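Local coordinates for protein vanadium-dependent bromoperoxidase (Corallina officinalis, PDB 1QHB) that catalyses the bromination of organic substrates with bromide and hydrogen peroxide, relying on a bound vanadate cofactor, at residues 263-267 with 268-272; 343-346 with 347-351; 392-395 with 396-400; 559-562 with 563-566. One frame throughout, in Å; residues are numbered along the deposited sequence.

Contact 1. Residues 263-267 with 268-272; sequences AADEF and DGEIA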
# COMPACT_ATOMS: atom_id res chain seq x y z
N ALA A 263 -7.79 -25.87 60.89
CA ALA A 263 -6.82 -26.59 60.03
C ALA A 263 -7.26 -27.96 59.59
O ALA A 263 -6.95 -28.33 58.45
CB ALA A 263 -5.46 -26.68 60.70
N ALA A 264 -8.02 -28.67 60.42
CA ALA A 264 -8.47 -30.02 60.05
C ALA A 264 -9.32 -30.00 58.80
O ALA A 264 -9.53 -31.06 58.17
CB ALA A 264 -9.29 -30.65 61.20
N ASP A 265 -9.96 -28.91 58.40
CA ASP A 265 -10.79 -28.88 57.19
C ASP A 265 -10.02 -29.29 55.95
O ASP A 265 -10.62 -29.80 55.00
CB ASP A 265 -11.37 -27.49 56.96
CG ASP A 265 -12.47 -27.12 57.93
OD1 ASP A 265 -12.81 -27.94 58.81
OD2 ASP A 265 -13.04 -26.02 57.85
N GLU A 266 -8.70 -29.04 55.93
CA GLU A 266 -7.89 -29.45 54.80
C GLU A 266 -8.13 -30.91 54.47
O GLU A 266 -8.28 -31.31 53.32
CB GLU A 266 -6.40 -29.23 55.06
CG GLU A 266 -5.53 -29.72 53.91
CD GLU A 266 -4.11 -29.20 53.99
OE1 GLU A 266 -3.74 -28.50 54.96
OE2 GLU A 266 -3.32 -29.48 53.06
N PHE A 267 -8.01 -31.74 55.50
CA PHE A 267 -8.07 -33.19 55.39
C PHE A 267 -9.49 -33.68 55.37
O PHE A 267 -9.68 -34.88 55.38
CB PHE A 267 -7.27 -33.85 56.52
CG PHE A 267 -5.91 -33.18 56.59
CD1 PHE A 267 -5.07 -33.29 55.50
CD2 PHE A 267 -5.58 -32.36 57.65
CE1 PHE A 267 -3.85 -32.65 55.53
CE2 PHE A 267 -4.35 -31.71 57.67
CZ PHE A 267 -3.49 -31.87 56.61
N ASP A 268 -10.48 -32.79 55.29
CA ASP A 268 -11.86 -33.15 55.21
C ASP A 268 -12.50 -32.62 53.93
O ASP A 268 -13.73 -32.52 53.84
CB ASP A 268 -12.65 -32.76 56.46
CG ASP A 268 -13.90 -33.63 56.55
OD1 ASP A 268 -13.88 -34.81 56.14
OD2 ASP A 268 -14.90 -33.04 57.00
N GLY A 269 -11.70 -32.30 52.92
CA GLY A 269 -12.21 -31.96 51.62
C GLY A 269 -12.73 -30.54 51.56
O GLY A 269 -13.59 -30.27 50.72
N GLU A 270 -12.14 -29.68 52.38
CA GLU A 270 -12.58 -28.29 52.36
C GLU A 270 -11.55 -27.40 51.64
O GLU A 270 -10.43 -27.27 52.21
CB GLU A 270 -12.77 -27.77 53.76
CG GLU A 270 -13.91 -28.44 54.51
CD GLU A 270 -15.28 -28.32 53.86
OE1 GLU A 270 -15.55 -27.34 53.14
OE2 GLU A 270 -16.17 -29.20 54.00
N ILE A 271 -11.82 -26.83 50.45
CA ILE A 271 -10.92 -25.93 49.75
C ILE A 271 -11.17 -24.51 50.26
O ILE A 271 -12.35 -24.07 50.18
CB ILE A 271 -11.11 -25.87 48.20
CG1 ILE A 271 -11.04 -27.32 47.68
CG2 ILE A 271 -10.14 -24.95 47.49
CD1 ILE A 271 -11.56 -27.34 46.24
N ALA A 272 -10.13 -23.79 50.67
CA ALA A 272 -10.31 -22.38 51.06
C ALA A 272 -10.55 -21.56 49.79
O ALA A 272 -9.68 -21.49 48.94
CB ALA A 272 -9.10 -21.80 51.76
O HOH W 1 -11.37 -36.96 55.95
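Glu270 lies across Asp265 where a 3-10 segment leads through a turn into a strand. Its CB sits 3.2 Å from Asp265 O and 3.5 Å from Asp265 CB. CG continues over the same residue, 3.7 Å from Asp265 CB and 3.9 Å from Asp265 CG. The chain then bends at chi2 (-58°), and this swings CD and the carboxylate off to one side. The two acid groups do not meet: Asp265 OD2 and Glu270 OE1 are 5.5 Å apart, and the two carboxylate planes are turned 63° against each other. Like charges would be expected to repel mildly here, but Asp265 OD2 has a salt bridge to Arg283 of a neighbouring subunit.

In the backbone, Asp265 O is gripped twice. Asp268 N (3.0 Å) and Glu270 N (3.0 Å) donate to it from opposite faces of its carbonyl plane. Gly269, at positive phi, carries the chain between the two donors. A water bonds to Phe267 O and weakly to Asp268 OD1, which also pairs with Arg281. This is a tight surface turn that leads from a 3-10 segment into strand 270-273, outermost within this chain in a three-stranded antiparallel sheet.

Contact 2. Residues 343-346 with 347-351; sequences CLIL and LANGV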
# COMPACT_ATOMS: atom_id res chain seq x y z
N CYS A 343 -6.53 -25.12 40.87
CA CYS A 343 -5.81 -23.88 41.04
C CYS A 343 -5.93 -23.25 42.40
O CYS A 343 -4.91 -22.85 42.94
CB CYS A 343 -6.26 -22.87 39.97
SG CYS A 343 -5.26 -21.37 39.78
N LEU A 344 -7.12 -23.23 42.96
CA LEU A 344 -7.34 -22.69 44.30
C LEU A 344 -6.60 -23.48 45.38
O LEU A 344 -6.06 -22.86 46.29
CB LEU A 344 -8.83 -22.63 44.59
CG LEU A 344 -9.69 -21.67 43.78
CD1 LEU A 344 -11.16 -21.99 44.04
CD2 LEU A 344 -9.43 -20.23 44.17
N ILE A 345 -6.51 -24.80 45.27
CA ILE A 345 -5.74 -25.62 46.21
C ILE A 345 -4.26 -25.23 46.12
O ILE A 345 -3.57 -25.11 47.14
CB ILE A 345 -5.95 -27.10 45.87
CG1 ILE A 345 -7.40 -27.52 46.26
CG2 ILE A 345 -5.00 -28.00 46.66
CD1 ILE A 345 -7.81 -28.91 45.77
N LEU A 346 -3.75 -25.12 44.89
CA LEU A 346 -2.35 -24.82 44.64
C LEU A 346 -2.05 -23.45 45.21
O LEU A 346 -1.03 -23.29 45.88
CB LEU A 346 -1.97 -24.87 43.15
CG LEU A 346 -2.11 -26.21 42.43
CD1 LEU A 346 -1.98 -26.11 40.93
CD2 LEU A 346 -1.06 -27.19 42.95
N LEU A 347 -2.96 -22.47 45.01
CA LEU A 347 -2.64 -21.15 45.57
C LEU A 347 -2.65 -21.19 47.08
O LEU A 347 -1.75 -20.63 47.74
CB LEU A 347 -3.60 -20.06 45.08
CG LEU A 347 -3.49 -19.72 43.58
CD1 LEU A 347 -4.69 -18.92 43.12
CD2 LEU A 347 -2.18 -18.94 43.37
N ALA A 348 -3.68 -21.81 47.66
CA ALA A 348 -3.78 -21.88 49.12
C ALA A 348 -2.65 -22.69 49.74
O ALA A 348 -2.13 -22.37 50.80
CB ALA A 348 -5.15 -22.49 49.44
N ASN A 349 -2.16 -23.77 49.12
CA ASN A 349 -1.04 -24.53 49.63
C ASN A 349 0.30 -23.88 49.37
O ASN A 349 1.30 -24.35 49.93
CB ASN A 349 -1.11 -25.96 49.02
CG ASN A 349 -2.25 -26.74 49.66
OD1 ASN A 349 -3.00 -26.19 50.47
ND2 ASN A 349 -2.30 -27.99 49.33
N GLY A 350 0.40 -22.78 48.62
CA GLY A 350 1.69 -22.13 48.45
C GLY A 350 2.56 -22.83 47.43
O GLY A 350 3.77 -22.60 47.47
N VAL A 351 2.05 -23.67 46.53
CA VAL A 351 2.93 -24.21 45.49
C VAL A 351 3.49 -23.06 44.64
O VAL A 351 2.79 -22.10 44.34
CB VAL A 351 2.11 -25.17 44.63
CG1 VAL A 351 2.98 -25.64 43.47
CG2 VAL A 351 1.54 -26.28 45.52
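Leu346 O receives Val351 N at 3.2 Å just after three regular i to i+4 bonds, from Leu347, Ala348 and Asn349 back to Cys343, Leu344 and Ile345, have closed the last turns of helix 337-349. Gly350 breaks the helix with a positive phi of 80°. Its N donates to Leu347 O at 3.2 Å.

Leu346 and Val351 meet across this turn. Leu346 CD2 touches Val351 CG2 at 3.8 Å, the two side chains set at a slant. CG2 of Val351 is anti to the carbonyl carbon (CG1 has chi1 175°), which turns that branch to the leucine. The ending is a Schellman motif, and the pair, five residues apart, makes the apolar contact that commonly goes with it, between C3 and C''. Phe240, from a loop, packs on Leu346 as well.

One turn round, Asn349 runs alongside Ile345 in the same direction. Its ND2 rests 3.8 Å from Ile345 CG2, while its CB sits 3.2 Å from Ile345 O. The other end of the amide is tied to a loop, because OD1 accepts from Lys246 N. Cys343 and Leu347 make a looser pair, with SG 4.2 Å from CD1. Both of these side chains also pack on Leu380 of helix 376-402.

Contact 3. Residues 392-395 with 396-400; sequences KAVR and YQKFN. With PO4 (phosphate ion), chain G.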
# COMPACT_ATOMS: atom_id res chain seq x y z
N LYS A 392 -15.00 -23.87 20.88
CA LYS A 392 -15.28 -23.50 19.50
C LYS A 392 -14.57 -24.47 18.58
O LYS A 392 -15.22 -24.97 17.66
CB LYS A 392 -14.90 -22.06 19.15
CG LYS A 392 -15.88 -21.00 19.69
CD LYS A 392 -15.25 -19.62 19.57
CE LYS A 392 -15.94 -18.60 20.47
NZ LYS A 392 -15.48 -17.23 20.05
N ALA A 393 -13.32 -24.82 18.88
CA ALA A 393 -12.61 -25.79 18.06
C ALA A 393 -13.27 -27.17 18.11
O ALA A 393 -13.42 -27.81 17.05
CB ALA A 393 -11.15 -25.93 18.51
N VAL A 394 -13.66 -27.63 19.31
CA VAL A 394 -14.24 -29.00 19.33
C VAL A 394 -15.63 -29.01 18.73
O VAL A 394 -16.01 -30.09 18.21
CB VAL A 394 -14.20 -29.64 20.74
CG1 VAL A 394 -15.41 -29.30 21.58
CG2 VAL A 394 -14.08 -31.15 20.63
N ARG A 395 -16.36 -27.92 18.72
CA ARG A 395 -17.67 -27.91 18.06
C ARG A 395 -17.55 -28.03 16.55
O ARG A 395 -18.31 -28.65 15.85
CB ARG A 395 -18.46 -26.62 18.46
CG ARG A 395 -18.93 -26.69 19.92
CD ARG A 395 -20.24 -27.44 20.04
NE ARG A 395 -20.40 -28.04 21.39
CZ ARG A 395 -21.55 -27.92 22.06
NH1 ARG A 395 -22.57 -27.23 21.53
NH2 ARG A 395 -21.71 -28.45 23.26
N TYR A 396 -16.51 -27.49 15.93
CA TYR A 396 -16.22 -27.61 14.53
C TYR A 396 -15.97 -29.08 14.23
O TYR A 396 -16.49 -29.62 13.26
CB TYR A 396 -15.05 -26.72 14.13
CG TYR A 396 -14.74 -26.81 12.66
CD1 TYR A 396 -15.64 -26.33 11.70
CD2 TYR A 396 -13.54 -27.37 12.24
CE1 TYR A 396 -15.34 -26.42 10.34
CE2 TYR A 396 -13.25 -27.46 10.89
CZ TYR A 396 -14.14 -26.99 9.95
OH TYR A 396 -13.77 -27.08 8.62
N GLN A 397 -15.20 -29.77 15.04
CA GLN A 397 -14.92 -31.18 14.83
C GLN A 397 -16.22 -31.95 15.04
O GLN A 397 -16.62 -32.77 14.25
CB GLN A 397 -13.85 -31.68 15.82
CG GLN A 397 -12.44 -31.07 15.63
CD GLN A 397 -11.91 -31.33 14.22
OE1 GLN A 397 -11.86 -32.45 13.71
NE2 GLN A 397 -11.50 -30.29 13.51
N LYS A 398 -16.94 -31.74 16.15
CA LYS A 398 -18.13 -32.50 16.44
C LYS A 398 -19.14 -32.46 15.29
O LYS A 398 -19.61 -33.47 14.83
CB LYS A 398 -18.87 -31.99 17.69
CG LYS A 398 -18.34 -32.38 19.03
CD LYS A 398 -18.91 -31.42 20.08
CE LYS A 398 -18.43 -31.82 21.49
NZ LYS A 398 -19.10 -33.08 21.91
N PHE A 399 -19.57 -31.25 14.94
CA PHE A 399 -20.66 -31.09 13.99
C PHE A 399 -20.29 -30.89 12.52
O PHE A 399 -21.03 -31.37 11.66
CB PHE A 399 -21.39 -29.82 14.43
CG PHE A 399 -22.37 -29.94 15.54
CD1 PHE A 399 -23.63 -30.51 15.34
CD2 PHE A 399 -22.05 -29.43 16.81
CE1 PHE A 399 -24.51 -30.60 16.42
CE2 PHE A 399 -22.94 -29.47 17.86
CZ PHE A 399 -24.16 -30.09 17.65
N ASN A 400 -19.23 -30.10 12.26
CA ASN A 400 -18.95 -29.79 10.87
C ASN A 400 -18.13 -30.87 10.21
O ASN A 400 -18.30 -30.99 9.00
CB ASN A 400 -18.21 -28.44 10.77
CG ASN A 400 -19.06 -27.31 11.33
OD1 ASN A 400 -19.02 -27.01 12.53
ND2 ASN A 400 -19.81 -26.63 10.45
P PO4 G . -19.35 -33.65 26.22
O1 PO4 G . -20.29 -34.80 26.17
O2 PO4 G . -18.23 -33.89 27.17
O3 PO4 G . -20.10 -32.44 26.62
O4 PO4 G . -18.79 -33.49 24.83
O HOH W 2 -11.34 -27.88 15.06
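Lys392 O takes a weak bond from Tyr396 N at 3.3 Å, while the lysine side chain leaves the helix to form a salt bridge with Asp133. Tyr396 N and Gln397 N both reach Ala393 O only weakly. A water lies 2.9 Å from Ala393 O and can donate to it, though it has more acceptors near it than protons. The same water accepts from Gln397 NE2. Gln397 OE1 is held by His402.

Val394 O receives Lys398 N at 2.8 Å, and Val394 CG1 packs 3.9 Å from Lys398 CE. The lysine chain runs out extended until chi4 (-71°) bends the amine toward the phosphate, where NZ donates to O4 at 3.0 Å. NZ is also hydrogen-bonded to His478 ND1, Pro479 O and Gly482 O. An ammonium has three protons for these four acceptors, which must share them. The phosphate, probably from the crystallisation liquor, lies in the vanadate site, where Arg406, Ser483, Gly484, His485, Arg545 and His551 also bind it.

Arg395 O accepts from Phe399 N at 3.0 Å and lies at the edge of the Phe399 ring. The arginine runs beside the ring: Arg395 CD is 4.0 Å from Phe399 CE2, and Arg395 NE is 3.9 Å from Lys398 CD. The guanidinium and ring planes are 60° apart.

Val372 of one neighbouring subunit packs on Arg395, and Gly2 of another on Tyr396. Helix 376-402 is thoroughly buried here. Ala393 packs on Leu562 and Ile566 of helix 553-574, and Phe399 on Phe78 and Ile82 of helix 72-84.

Contact 4. Residues 559-562 with 563-566; sequences SLLL and GEQI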
# COMPACT_ATOMS: atom_id res chain seq x y z
N SER A 559 -9.28 -35.21 22.12
CA SER A 559 -9.73 -33.89 22.51
C SER A 559 -8.73 -33.27 23.50
O SER A 559 -8.57 -32.05 23.53
CB SER A 559 -11.09 -33.94 23.15
OG SER A 559 -12.13 -34.39 22.34
N LEU A 560 -8.11 -34.08 24.36
CA LEU A 560 -7.10 -33.55 25.27
C LEU A 560 -5.97 -32.95 24.41
O LEU A 560 -5.58 -31.82 24.71
CB LEU A 560 -6.55 -34.67 26.19
CG LEU A 560 -7.60 -35.09 27.25
CD1 LEU A 560 -7.25 -36.44 27.85
CD2 LEU A 560 -7.64 -34.01 28.31
N LEU A 561 -5.49 -33.65 23.39
CA LEU A 561 -4.43 -33.05 22.58
C LEU A 561 -4.88 -31.76 21.88
O LEU A 561 -4.07 -30.83 21.80
CB LEU A 561 -3.94 -34.03 21.49
CG LEU A 561 -3.43 -35.37 22.00
CD1 LEU A 561 -2.83 -36.17 20.83
CD2 LEU A 561 -2.41 -35.20 23.08
N LEU A 562 -6.13 -31.70 21.44
CA LEU A 562 -6.60 -30.50 20.75
C LEU A 562 -6.65 -29.31 21.69
O LEU A 562 -6.22 -28.19 21.26
CB LEU A 562 -7.97 -30.73 20.11
CG LEU A 562 -8.69 -29.59 19.40
CD1 LEU A 562 -7.96 -29.31 18.08
CD2 LEU A 562 -10.17 -29.82 19.10
N GLY A 563 -7.06 -29.51 22.94
CA GLY A 563 -7.17 -28.39 23.85
C GLY A 563 -5.80 -27.89 24.23
O GLY A 563 -5.58 -26.69 24.52
N GLU A 564 -4.85 -28.81 24.30
CA GLU A 564 -3.46 -28.45 24.58
C GLU A 564 -2.97 -27.48 23.51
O GLU A 564 -2.31 -26.49 23.84
CB GLU A 564 -2.56 -29.69 24.53
CG GLU A 564 -1.10 -29.35 24.81
CD GLU A 564 -0.23 -30.59 24.87
OE1 GLU A 564 -0.23 -31.36 23.89
OE2 GLU A 564 0.46 -30.79 25.87
N GLN A 565 -3.23 -27.76 22.22
CA GLN A 565 -2.80 -26.88 21.14
C GLN A 565 -3.43 -25.48 21.23
O GLN A 565 -2.86 -24.46 20.80
CB GLN A 565 -3.22 -27.43 19.76
CG GLN A 565 -2.51 -28.70 19.31
CD GLN A 565 -3.15 -29.40 18.11
OE1 GLN A 565 -3.39 -28.83 17.05
NE2 GLN A 565 -3.44 -30.71 18.27
N ILE A 566 -4.71 -25.47 21.62
CA ILE A 566 -5.45 -24.20 21.69
C ILE A 566 -4.78 -23.35 22.76
O ILE A 566 -4.52 -22.19 22.53
CB ILE A 566 -6.95 -24.43 21.98
CG1 ILE A 566 -7.74 -25.06 20.82
CG2 ILE A 566 -7.66 -23.15 22.38
CD1 ILE A 566 -7.56 -24.38 19.48
O HOH W 3 -1.20 -31.19 21.66
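Gln565 lays its flat amide back against the turn before it. NE2 is 3.6 Å from Leu561 O, which stands obliquely to the amide, and 4.0 Å from Leu562 CA, which lies above the amide plane. Chi1 (-68°) sets CG beside the backbone N, which leads the chain back along the helix, with CG itself 3.6 Å from Leu561 O; beyond CG it runs extended. The carboxylate of Glu564 is the other flat group. Its OE2 accepts from Phe589 N, which ties it to a loop near the C terminus. A water that donates to Leu561 O at 2.9 Å also lies by OE1, though that second leg is too short to be trusted.

The backbone bonds are regular. Ser559, Leu560, Leu561 and Leu562 accept in turn from Gly563, Glu564, Gln565 and Ile566. Gly563 N adds a weak second bond to Leu560 O. The side chains of the second segment settle over these carbonyls: Glu564 CB is 3.3 Å from Leu561 O, and Ile566 CG1 is 3.5 Å from Leu562 O.

Leu560 packs on Ala489 of helix 484-499 and on Ala538 of helix 530-548. Ser559 OG bonds to Asp555 O and to Ser483 N. These two turns belong to helix 553-574, one of the buried helices of the vanadium haloperoxidase fold, and Ser559 is a second-shell partner of the loop that holds the phosphate in the vanadate site.

In the fold
The four contacts follow one another along the chain, and none nests in or crosses another. Contact 1 closes the turn into strand 270-273. Contact 2 then ends helix 337-349, and the two touch where Ile271 packs on Leu344 and Ile345, which fastens the small antiparallel sheet to that helix. Contact 3 lies on the next long helix, 376-402, and its centre is about 33 Å from that of contact 2. Contact 4, in helix 553-574, comes much later in sequence but returns to contact 3, with centres about 13 Å apart. These two join a pair of buried helices next to the vanadate site, while contacts 1 and 2 lie away from it.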